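Fructose transport system repressor FruR (Pseudomonas putida, PDB 3O75) probably regulates transcription by binding specific DNA sites as a LacI-family repressor and activator, and holds fructose 1-phosphate in its sugar-binding domain. Local coordinates at residues H1-G6 / R31-L36; I88-D93 / L132-A137; P226-A231 / R263-R268. All coordinates share one frame; numbering follows the deposited sequence.

Interaction 1. Residues H1-G6 / R31-L36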
loop_
_atom_site.group_PDB
_atom_site.type_symbol
_atom_site.label_atom_id
_atom_site.label_comp_id
_atom_site.label_asym_id
_atom_site.label_seq_id
_atom_site.Cartn_x
_atom_site.Cartn_y
_atom_site.Cartn_z
ATOM N N HIS A 1 -11.373 -26.017 -14.015
ATOM C CA HIS A 1 -11.145 -24.734 -13.360
ATOM C C HIS A 1 -9.682 -24.557 -12.968
ATOM O O HIS A 1 -9.028 -25.506 -12.535
ATOM C CB HIS A 1 -12.035 -24.590 -12.122
ATOM C CG HIS A 1 -13.498 -24.504 -12.430
ATOM N ND1 HIS A 1 -14.035 -23.496 -13.207
ATOM C CD2 HIS A 1 -14.536 -25.283 -12.053
ATOM C CE1 HIS A 1 -15.342 -23.670 -13.301
ATOM N NE2 HIS A 1 -15.673 -24.744 -12.611
ATOM N N THR A 2 -9.174 -23.337 -13.118
ATOM C CA THR A 2 -7.786 -23.038 -12.780
ATOM C C THR A 2 -7.612 -22.707 -11.302
ATOM O O THR A 2 -6.494 -22.697 -10.789
ATOM C CB THR A 2 -7.231 -21.876 -13.628
ATOM O OG1 THR A 2 -7.939 -20.670 -13.318
ATOM C CG2 THR A 2 -7.377 -22.185 -15.110
ATOM N N ARG A 3 -8.723 -22.438 -10.622
ATOM C CA ARG A 3 -8.696 -22.062 -9.209
ATOM C C ARG A 3 -7.888 -20.790 -8.961
ATOM O O ARG A 3 -7.400 -20.554 -7.855
ATOM C CB ARG A 3 -8.177 -23.215 -8.348
ATOM C CG ARG A 3 -9.279 -24.016 -7.680
ATOM C CD ARG A 3 -10.343 -24.433 -8.682
ATOM N NE ARG A 3 -11.683 -24.383 -8.104
ATOM C CZ ARG A 3 -12.682 -25.188 -8.453
ATOM N NH1 ARG A 3 -12.497 -26.120 -9.378
ATOM N NH2 ARG A 3 -13.868 -25.065 -7.870
ATOM N N THR A 4 -7.750 -19.973 -9.998
ATOM C CA THR A 4 -7.105 -18.676 -9.857
ATOM C C THR A 4 -8.083 -17.565 -10.221
ATOM O O THR A 4 -9.003 -17.762 -11.022
ATOM C CB THR A 4 -5.840 -18.563 -10.739
ATOM O OG1 THR A 4 -6.215 -18.510 -12.121
ATOM C CG2 THR A 4 -4.918 -19.757 -10.510
ATOM N N LEU A 5 -7.881 -16.398 -9.621
ATOM C CA LEU A 5 -8.683 -15.226 -9.930
ATOM C C LEU A 5 -7.740 -14.078 -10.257
ATOM O O LEU A 5 -6.622 -14.025 -9.745
ATOM C CB LEU A 5 -9.579 -14.860 -8.745
ATOM C CG LEU A 5 -10.598 -15.917 -8.308
ATOM C CD1 LEU A 5 -11.295 -15.506 -7.021
ATOM C CD2 LEU A 5 -11.619 -16.181 -9.403
ATOM N N GLY A 6 -8.182 -13.172 -11.122
ATOM C CA GLY A 6 -7.367 -12.035 -11.511
ATOM C C GLY A 6 -7.938 -10.725 -11.008
ATOM O O GLY A 6 -9.153 -10.587 -10.858
ATOM N N ARG A 31 -11.296 -19.954 0.232
ATOM C CA ARG A 31 -12.209 -20.678 -0.649
ATOM C C ARG A 31 -11.442 -21.499 -1.694
ATOM O O ARG A 31 -12.000 -21.908 -2.714
ATOM C CB ARG A 31 -13.169 -19.705 -1.331
ATOM C CG ARG A 31 -14.100 -18.966 -0.375
ATOM C CD ARG A 31 -15.205 -19.876 0.147
ATOM N NE ARG A 31 -16.508 -19.215 0.116
ATOM C CZ ARG A 31 -17.149 -18.759 1.189
ATOM N NH1 ARG A 31 -16.618 -18.903 2.396
ATOM N NH2 ARG A 31 -18.326 -18.165 1.056
ATOM N N GLY A 32 -10.156 -21.726 -1.437
ATOM C CA GLY A 32 -9.338 -22.569 -2.292
ATOM C C GLY A 32 -8.904 -21.940 -3.605
ATOM O O GLY A 32 -8.548 -22.641 -4.548
ATOM N N TYR A 33 -8.937 -20.613 -3.668
ATOM C CA TYR A 33 -8.523 -19.898 -4.871
ATOM C C TYR A 33 -7.263 -19.069 -4.647
ATOM O O TYR A 33 -7.009 -18.592 -3.540
ATOM C CB TYR A 33 -9.636 -18.978 -5.357
ATOM C CG TYR A 33 -10.749 -19.661 -6.114
ATOM C CD1 TYR A 33 -11.839 -20.207 -5.444
ATOM C CD2 TYR A 33 -10.727 -19.739 -7.501
ATOM C CE1 TYR A 33 -12.870 -20.821 -6.132
ATOM C CE2 TYR A 33 -11.754 -20.352 -8.200
ATOM C CZ TYR A 33 -12.823 -20.888 -7.508
ATOM O OH TYR A 33 -13.851 -21.497 -8.191
ATOM N N GLN A 34 -6.483 -18.895 -5.710
ATOM C CA GLN A 34 -5.322 -18.012 -5.678
ATOM C C GLN A 34 -5.653 -16.715 -6.413
ATOM O O GLN A 34 -6.506 -16.704 -7.298
ATOM C CB GLN A 34 -4.110 -18.700 -6.313
ATOM C CG GLN A 34 -2.856 -18.687 -5.457
ATOM C CD GLN A 34 -2.952 -19.586 -4.238
ATOM O OE1 GLN A 34 -3.525 -20.672 -4.298
ATOM N NE2 GLN A 34 -2.373 -19.141 -3.125
ATOM N N LEU A 35 -4.975 -15.628 -6.054
ATOM C CA LEU A 35 -5.239 -14.327 -6.664
ATOM C C LEU A 35 -3.997 -13.710 -7.301
ATOM O O LEU A 35 -2.992 -13.464 -6.624
ATOM C CB LEU A 35 -5.815 -13.350 -5.633
ATOM C CG LEU A 35 -6.164 -11.945 -6.145
ATOM C CD1 LEU A 35 -7.278 -11.992 -7.191
ATOM C CD2 LEU A 35 -6.552 -11.019 -5.004
ATOM N N LEU A 36 -4.082 -13.455 -8.603
ATOM C CA LEU A 36 -3.028 -12.762 -9.332
ATOM C C LEU A 36 -3.413 -11.309 -9.584
ATOM O O LEU A 36 -4.480 -11.022 -10.127
ATOM C CB LEU A 36 -2.760 -13.458 -10.662
ATOM C CG LEU A 36 -2.111 -14.839 -10.578
ATOM C CD1 LEU A 36 -1.900 -15.395 -11.970
ATOM C CD2 LEU A 36 -0.795 -14.738 -9.840
#
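Thr4, Leu5 and Gly6 lie beside Gln34, Leu35 and Leu36 as parallel strand partners, the axes 4.6 Å apart at closest approach and turned 30° from each other. Gln34 bonds to the residues flanking Thr4, from its N to Arg3 O (2.9 Å) and from its O to Leu5 N (2.7 Å); Leu5 in turn accepts Leu36 N at its O (2.8 Å).

Where regular pairing begins, the Tyr33 ring lies against Arg3, whose CG is over one face, and Tyr33 CD2 comes within 3.4 Å of Arg3 C at the ring's rim. Leu5 CG reaches the same ring obliquely, 3.9 Å from Tyr33 CD2. Tyrosine suits this place because its ring packs among apolar side chains, Leu246 and Ile249 of helix 234-251, while its hydroxyl is hydrogen-bonded to Glu250 of that helix. The guanidinium of Arg3 stands near that hydroxyl, tilted 42° from the ring plane. Leu35 has CG anti to the backbone N (chi1 -179°), which carries CD1 back to within 4.0 Å of Leu5 CB. The face bearing Thr4, Gln34 and Leu36 meets Arg57, Leu50 and Phe54 of the second subunit.

Gly32, with the positive phi a glycine adopts easily, is the C-prime residue of the Schellman motif closing helix 15-30. Helix and strands form the right-handed beta-alpha-beta crossover that opens the first lobe of a periplasmic-binding-protein fold.

Interaction 2. Residues I88-D93 / L132-A137. With F1X (1-O-phosphono-beta-D-fructofuranose), chain C.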
loop_
_atom_site.group_PDB
_atom_site.type_symbol
_atom_site.label_atom_id
_atom_site.label_comp_id
_atom_site.label_asym_id
_atom_site.label_seq_id
_atom_site.Cartn_x
_atom_site.Cartn_y
_atom_site.Cartn_z
ATOM N N ILE A 88 -15.171 -3.377 -9.713
ATOM C CA ILE A 88 -14.959 -2.893 -8.361
ATOM C C ILE A 88 -14.614 -1.413 -8.441
ATOM O O ILE A 88 -13.896 -0.984 -9.346
ATOM C CB ILE A 88 -13.819 -3.653 -7.655
ATOM C CG1 ILE A 88 -14.213 -5.114 -7.422
ATOM C CG2 ILE A 88 -13.459 -2.978 -6.339
ATOM C CD1 ILE A 88 -13.188 -5.916 -6.633
ATOM N N ASP A 89 -15.142 -0.640 -7.501
ATOM C CA ASP A 89 -14.885 0.794 -7.433
ATOM C C ASP A 89 -15.501 1.569 -8.603
ATOM O O ASP A 89 -16.451 2.322 -8.406
ATOM C CB ASP A 89 -13.387 1.077 -7.311
ATOM C CG ASP A 89 -13.099 2.513 -6.915
ATOM O OD1 ASP A 89 -12.707 2.743 -5.750
ATOM O OD2 ASP A 89 -13.270 3.407 -7.772
ATOM N N ARG A 90 -14.960 1.405 -9.810
ATOM C CA ARG A 90 -15.570 2.019 -10.992
ATOM C C ARG A 90 -16.581 1.079 -11.645
ATOM O O ARG A 90 -16.230 -0.014 -12.086
ATOM C CB ARG A 90 -14.518 2.448 -12.024
ATOM C CG ARG A 90 -13.566 3.539 -11.550
ATOM C CD ARG A 90 -12.294 2.934 -10.988
ATOM N NE ARG A 90 -11.274 3.939 -10.702
ATOM C CZ ARG A 90 -10.330 4.310 -11.562
ATOM N NH1 ARG A 90 -10.286 3.771 -12.773
ATOM N NH2 ARG A 90 -9.431 5.221 -11.217
ATOM N N ARG A 91 -17.834 1.515 -11.713
ATOM C CA ARG A 91 -18.899 0.692 -12.277
ATOM C C ARG A 91 -18.684 0.403 -13.760
ATOM O O ARG A 91 -18.145 1.233 -14.498
ATOM C CB ARG A 91 -20.263 1.363 -12.086
ATOM C CG ARG A 91 -20.387 2.692 -12.804
ATOM C CD ARG A 91 -21.706 2.814 -13.554
ATOM N NE ARG A 91 -22.780 3.355 -12.726
ATOM C CZ ARG A 91 -23.956 3.754 -13.203
ATOM N NH1 ARG A 91 -24.207 3.674 -14.503
ATOM N NH2 ARG A 91 -24.882 4.235 -12.383
ATOM N N LEU A 92 -19.099 -0.786 -14.183
ATOM C CA LEU A 92 -19.202 -1.102 -15.597
ATOM C C LEU A 92 -20.685 -1.122 -15.960
ATOM O O LEU A 92 -21.538 -1.123 -15.074
ATOM C CB LEU A 92 -18.546 -2.448 -15.897
ATOM C CG LEU A 92 -17.018 -2.488 -15.803
ATOM C CD1 LEU A 92 -16.506 -3.917 -15.878
ATOM C CD2 LEU A 92 -16.375 -1.629 -16.888
ATOM N N ASP A 93 -20.990 -1.141 -17.255
ATOM C CA ASP A 93 -22.373 -1.098 -17.726
ATOM C C ASP A 93 -23.288 -1.990 -16.888
ATOM O O ASP A 93 -23.183 -3.215 -16.933
ATOM C CB ASP A 93 -22.443 -1.507 -19.200
ATOM C CG ASP A 93 -23.815 -1.274 -19.812
ATOM O OD1 ASP A 93 -24.810 -1.175 -19.062
ATOM O OD2 ASP A 93 -23.891 -1.194 -21.056
ATOM N N LEU A 132 -14.008 10.302 -15.484
ATOM C CA LEU A 132 -14.401 9.053 -14.839
ATOM C C LEU A 132 -15.756 9.146 -14.139
ATOM O O LEU A 132 -16.103 10.175 -13.559
ATOM C CB LEU A 132 -13.331 8.593 -13.848
ATOM C CG LEU A 132 -12.136 7.845 -14.435
ATOM C CD1 LEU A 132 -11.180 7.433 -13.329
ATOM C CD2 LEU A 132 -12.604 6.630 -15.220
ATOM N N SER A 133 -16.513 8.055 -14.195
ATOM C CA SER A 133 -17.817 7.986 -13.555
ATOM C C SER A 133 -17.719 8.325 -12.078
ATOM O O SER A 133 -18.513 9.104 -11.558
ATOM C CB SER A 133 -18.421 6.591 -13.711
ATOM O OG SER A 133 -19.687 6.519 -13.071
ATOM N N VAL A 134 -16.740 7.735 -11.405
ATOM C CA VAL A 134 -16.593 7.929 -9.971
ATOM C C VAL A 134 -16.317 9.398 -9.648
ATOM O O VAL A 134 -16.772 9.922 -8.628
ATOM C CB VAL A 134 -15.486 7.020 -9.391
ATOM C CG1 VAL A 134 -14.110 7.485 -9.841
ATOM C CG2 VAL A 134 -15.570 6.995 -7.886
ATOM N N SER A 135 -15.584 10.062 -10.534
ATOM C CA SER A 135 -15.248 11.467 -10.349
ATOM C C SER A 135 -16.457 12.360 -10.590
ATOM O O SER A 135 -16.661 13.343 -9.877
ATOM C CB SER A 135 -14.092 11.863 -11.268
ATOM O OG SER A 135 -12.922 11.127 -10.949
ATOM N N GLN A 136 -17.259 12.011 -11.590
ATOM C CA GLN A 136 -18.469 12.766 -11.897
ATOM C C GLN A 136 -19.473 12.708 -10.752
ATOM O O GLN A 136 -20.150 13.695 -10.462
ATOM C CB GLN A 136 -19.110 12.272 -13.197
ATOM C CG GLN A 136 -18.256 12.524 -14.433
ATOM C CD GLN A 136 -18.804 11.854 -15.680
ATOM O OE1 GLN A 136 -19.864 11.227 -15.651
ATOM N NE2 GLN A 136 -18.077 11.980 -16.784
ATOM N N ALA A 137 -19.566 11.554 -10.100
ATOM C CA ALA A 137 -20.456 11.405 -8.952
ATOM C C ALA A 137 -19.975 12.236 -7.765
ATOM O O ALA A 137 -20.775 12.854 -7.064
ATOM C CB ALA A 137 -20.585 9.935 -8.560
HETATM C C1 F1X C . -9.643 5.155 -3.398
HETATM O O1 F1X C . -8.989 5.989 -2.454
HETATM P P1 F1X C . -9.800 6.473 -1.152
HETATM C C2 F1X C . -10.033 5.990 -4.605
HETATM O O2 F1X C . -10.537 7.262 -4.176
HETATM C C3 F1X C . -11.087 5.267 -5.432
HETATM O O3 F1X C . -12.399 5.444 -4.903
HETATM C C4 F1X C . -10.894 5.913 -6.781
HETATM O O4 F1X C . -11.458 5.171 -7.865
HETATM C C5 F1X C . -9.378 5.889 -6.811
HETATM O O5 F1X C . -8.933 6.208 -5.487
HETATM C C6 F1X C . -8.848 6.826 -7.869
HETATM O O6 F1X C . -8.771 6.025 -9.041
HETATM O O1P F1X C . -10.991 7.214 -1.702
HETATM O O2P F1X C . -10.150 5.195 -0.438
HETATM O O3P F1X C . -8.817 7.359 -0.429
#
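Arg90 and Leu132 make the closest contact between the two segments, and it is one of packing. The leucine methyl CD1 sits 3.4 Å above one face of the guanidinium, displaced toward its rim. An apolar methyl suits this face, since the nitrogens send their hydrogens outward in the plane and leave little for a polar group above it. Val134 adds CG1 at 4.3 Å from Arg90 CG, lower on the same side chain. At the margin, Ser133 OG approaches the aliphatic stem of Arg91, 3.9 Å from CG.

Hydrogen bonding runs through the bound fructose 1-phosphate. Asp89 grips two neighbouring hydroxyls with one carboxylate: F1X O3 donates to OD1 (2.8 Å) and F1X O4 to OD2 (2.5 Å). Its CG is anti to the backbone N (chi1 -167°), which aims the carboxylate into the cleft. Arg90 NE then donates to F1X O4 at 3.1 Å and an almost linear 175°, so this hydroxyl gives one bond and receives another. Arg90 NH2 also bonds F1X O6, though the modelled separation is so short that its exact value is doubtful.

Charge pairing fixes the arginine. Its NE lies 3.6 Å from Asp89 OD2 in a salt bridge, and NH1 is held by Asp42 and by Ser66 O, so the guanidinium has little freedom to turn.

A classic gamma turn at Asp89, closed by a weak bond from Arg90 N to Ile88 O, presents both residues directly after strand 85-88. Together with the start of helix 133-145, which also supplies Arg138 to the ligand, they line the sugar pocket in the interlobe cleft characteristic of LacI-family effector domains.

Interaction 3. Residues P226-A231 / R263-R268. With F1X (1-O-phosphono-beta-D-fructofuranose), chain C.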
loop_
_atom_site.group_PDB
_atom_site.type_symbol
_atom_site.label_atom_id
_atom_site.label_comp_id
_atom_site.label_asym_id
_atom_site.label_seq_id
_atom_site.Cartn_x
_atom_site.Cartn_y
_atom_site.Cartn_z
ATOM N N PRO A 226 -7.824 18.532 12.713
ATOM C CA PRO A 226 -8.837 17.485 12.529
ATOM C C PRO A 226 -9.316 17.380 11.080
ATOM O O PRO A 226 -9.456 18.398 10.401
ATOM C CB PRO A 226 -9.987 17.950 13.426
ATOM C CG PRO A 226 -9.810 19.428 13.527
ATOM C CD PRO A 226 -8.328 19.648 13.534
ATOM N N VAL A 227 -9.573 16.157 10.623
ATOM C CA VAL A 227 -10.014 15.925 9.253
ATOM C C VAL A 227 -11.218 14.992 9.199
ATOM O O VAL A 227 -11.164 13.870 9.700
ATOM C CB VAL A 227 -8.893 15.307 8.401
ATOM C CG1 VAL A 227 -9.389 15.046 6.986
ATOM C CG2 VAL A 227 -7.671 16.213 8.390
ATOM N N ASN A 228 -12.305 15.459 8.590
ATOM C CA ASN A 228 -13.453 14.599 8.322
ATOM C C ASN A 228 -13.158 13.659 7.162
ATOM O O ASN A 228 -12.619 14.079 6.144
ATOM C CB ASN A 228 -14.700 15.432 8.031
ATOM C CG ASN A 228 -15.283 16.059 9.282
ATOM O OD1 ASN A 228 -14.719 15.932 10.371
ATOM N ND2 ASN A 228 -16.419 16.736 9.136
ATOM N N ALA A 229 -13.518 12.390 7.312
ATOM C CA ALA A 229 -13.123 11.382 6.340
ATOM C C ALA A 229 -14.255 10.421 6.001
ATOM O O ALA A 229 -15.031 10.025 6.873
ATOM C CB ALA A 229 -11.914 10.611 6.857
ATOM N N MET A 230 -14.339 10.058 4.723
ATOM C CA MET A 230 -15.266 9.036 4.267
ATOM C C MET A 230 -14.470 7.811 3.831
ATOM O O MET A 230 -13.974 7.748 2.703
ATOM C CB MET A 230 -16.105 9.554 3.099
ATOM C CG MET A 230 -17.213 10.503 3.491
ATOM S SD MET A 230 -18.644 9.669 4.222
ATOM C CE MET A 230 -19.761 11.062 4.398
ATOM N N ALA A 231 -14.338 6.846 4.735
ATOM C CA ALA A 231 -13.540 5.656 4.471
ATOM C C ALA A 231 -14.361 4.559 3.800
ATOM O O ALA A 231 -15.514 4.337 4.152
ATOM C CB ALA A 231 -12.924 5.147 5.762
ATOM N N ARG A 263 -19.770 4.447 2.445
ATOM C CA ARG A 263 -18.519 4.778 3.111
ATOM C C ARG A 263 -18.763 5.104 4.588
ATOM O O ARG A 263 -19.840 5.569 4.965
ATOM C CB ARG A 263 -17.814 5.936 2.400
ATOM C CG ARG A 263 -17.346 5.608 0.986
ATOM C CD ARG A 263 -16.192 6.504 0.575
ATOM N NE ARG A 263 -15.564 6.070 -0.671
ATOM C CZ ARG A 263 -14.272 6.235 -0.953
ATOM N NH1 ARG A 263 -13.466 6.814 -0.075
ATOM N NH2 ARG A 263 -13.781 5.818 -2.112
ATOM N N THR A 264 -17.767 4.843 5.425
ATOM C CA THR A 264 -17.858 5.164 6.844
ATOM C C THR A 264 -17.426 6.605 7.090
ATOM O O THR A 264 -16.324 7.002 6.716
ATOM C CB THR A 264 -16.984 4.215 7.685
ATOM O OG1 THR A 264 -17.329 2.859 7.385
ATOM C CG2 THR A 264 -17.194 4.464 9.172
ATOM N N PHE A 265 -18.299 7.383 7.720
ATOM C CA PHE A 265 -18.022 8.788 7.999
ATOM C C PHE A 265 -17.288 8.950 9.326
ATOM O O PHE A 265 -17.835 8.669 10.390
ATOM C CB PHE A 265 -19.335 9.576 8.017
ATOM C CG PHE A 265 -19.161 11.069 8.001
ATOM C CD1 PHE A 265 -18.057 11.650 7.403
ATOM C CD2 PHE A 265 -20.125 11.895 8.558
ATOM C CE1 PHE A 265 -17.907 13.027 7.378
ATOM C CE2 PHE A 265 -19.979 13.271 8.536
ATOM C CZ PHE A 265 -18.865 13.836 7.945
ATOM N N LYS A 266 -16.037 9.389 9.260
ATOM C CA LYS A 266 -15.280 9.706 10.462
ATOM C C LYS A 266 -15.289 11.216 10.636
ATOM O O LYS A 266 -14.527 11.926 9.983
ATOM C CB LYS A 266 -13.842 9.197 10.344
ATOM C CG LYS A 266 -13.718 7.836 9.672
ATOM C CD LYS A 266 -13.364 6.735 10.653
ATOM C CE LYS A 266 -13.343 5.386 9.950
ATOM N NZ LYS A 266 -12.917 4.281 10.857
ATOM N N GLN A 267 -16.164 11.705 11.507
ATOM C CA GLN A 267 -16.308 13.141 11.715
ATOM C C GLN A 267 -15.459 13.653 12.877
ATOM O O GLN A 267 -15.931 13.750 14.008
ATOM C CB GLN A 267 -17.776 13.510 11.920
ATOM C CG GLN A 267 -18.001 14.997 12.120
ATOM C CD GLN A 267 -19.391 15.433 11.708
ATOM O OE1 GLN A 267 -20.295 14.610 11.554
ATOM N NE2 GLN A 267 -19.569 16.736 11.521
ATOM N N ARG A 268 -14.207 13.986 12.582
ATOM C CA ARG A 268 -13.278 14.483 13.593
ATOM C C ARG A 268 -13.511 15.959 13.909
ATOM O O ARG A 268 -13.161 16.434 14.991
ATOM C CB ARG A 268 -11.837 14.268 13.136
ATOM C CG ARG A 268 -11.496 12.821 12.847
ATOM C CD ARG A 268 -10.058 12.677 12.394
ATOM N NE ARG A 268 -9.655 11.278 12.305
ATOM C CZ ARG A 268 -9.735 10.541 11.201
ATOM N NH1 ARG A 268 -10.205 11.064 10.075
ATOM N NH2 ARG A 268 -9.342 9.276 11.227
HETATM C C1 F1X C . -9.643 5.155 -3.398
HETATM O O1 F1X C . -8.989 5.989 -2.454
HETATM P P1 F1X C . -9.800 6.473 -1.152
HETATM C C2 F1X C . -10.033 5.990 -4.605
HETATM O O2 F1X C . -10.537 7.262 -4.176
HETATM C C3 F1X C . -11.087 5.267 -5.432
HETATM O O3 F1X C . -12.399 5.444 -4.903
HETATM C C4 F1X C . -10.894 5.913 -6.781
HETATM O O4 F1X C . -11.458 5.171 -7.865
HETATM C C5 F1X C . -9.378 5.889 -6.811
HETATM O O5 F1X C . -8.933 6.208 -5.487
HETATM C C6 F1X C . -8.848 6.826 -7.869
HETATM O O6 F1X C . -8.771 6.025 -9.041
HETATM O O1P F1X C . -10.991 7.214 -1.702
HETATM O O2P F1X C . -10.150 5.195 -0.438
HETATM O O3P F1X C . -8.817 7.359 -0.429
#
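Arg263 joins Met230 to the ligand: its NH1 donates in the guanidinium plane to Met230 O (3.0 Å) and also to the phosphate oxygen F1X O1P (3.0 Å). NH2 reaches the same oxygen at 3.1 Å, so two nitrogens converge on O1P. Arginine suits the place because a chain extended from CG to NE carries the guanidinium from the strand to the phosphate, and its flat head serves carbonyl and phosphate at once. A leucine here would probably leave O1P without two of its donors and Met230 O without its side-chain partner.

The backbone beneath holds this side chain in position. The strands are antiparallel, their axes 166° apart, with Ala231 and Thr264 a hydrogen-bonded pair (Thr264 N to Ala231 O 2.6 Å) and Ala229 and Lys266 another (Lys266 N to Ala229 O 2.7 Å). Between them Met230 and Phe265 form a non-hydrogen-bonded pair, their side chains on the opposite face of the sheet. The methionine, bent at chi2 (-76°), lays CE over the ring face, 3.9 Å from the Phe265 centroid and 28° off its normal: a CH-pi contact, with the sulfur oblique to the ring. Gln110 and Leu111 of helix 104-116 also touch the phenylalanine.

Farther from the phosphate, Arg268 NH1 donates to Val227 O at 3.0 Å, while its NH2 is bound by Asp216 and Asp221. Asn228 fastens the same end, accepting Ile269 N at OD1 and linking ND2 to Ser114.

Two strands that lead out of and back into the second lobe in this way are a feature of the interlobe hinge in periplasmic-binding-protein folds; here Arg263, at the cleft end, binds the phosphate.

How the interactions relate
Interactions 2 and 3 share the ligand: interaction 2 grips the sugar hydroxyls and interaction 3 the phosphate, so fructose 1-phosphate bridges two contacts whose centres are about 21 Å apart and whose nearest atoms are about 5 Å apart. Interaction 1 lies far from the pocket, its centre about 26 Å from that of interaction 2 and about 34 Å from that of interaction 3, beside the second subunit. Helix 234-251, which follows strand 227-231 of interaction 3, links the regions: it packs on Leu5 and Tyr33 in interaction 1 and on Ile88 in the 88-93 segment. One helix therefore touches both, while the subunit contact stays far from the ligand.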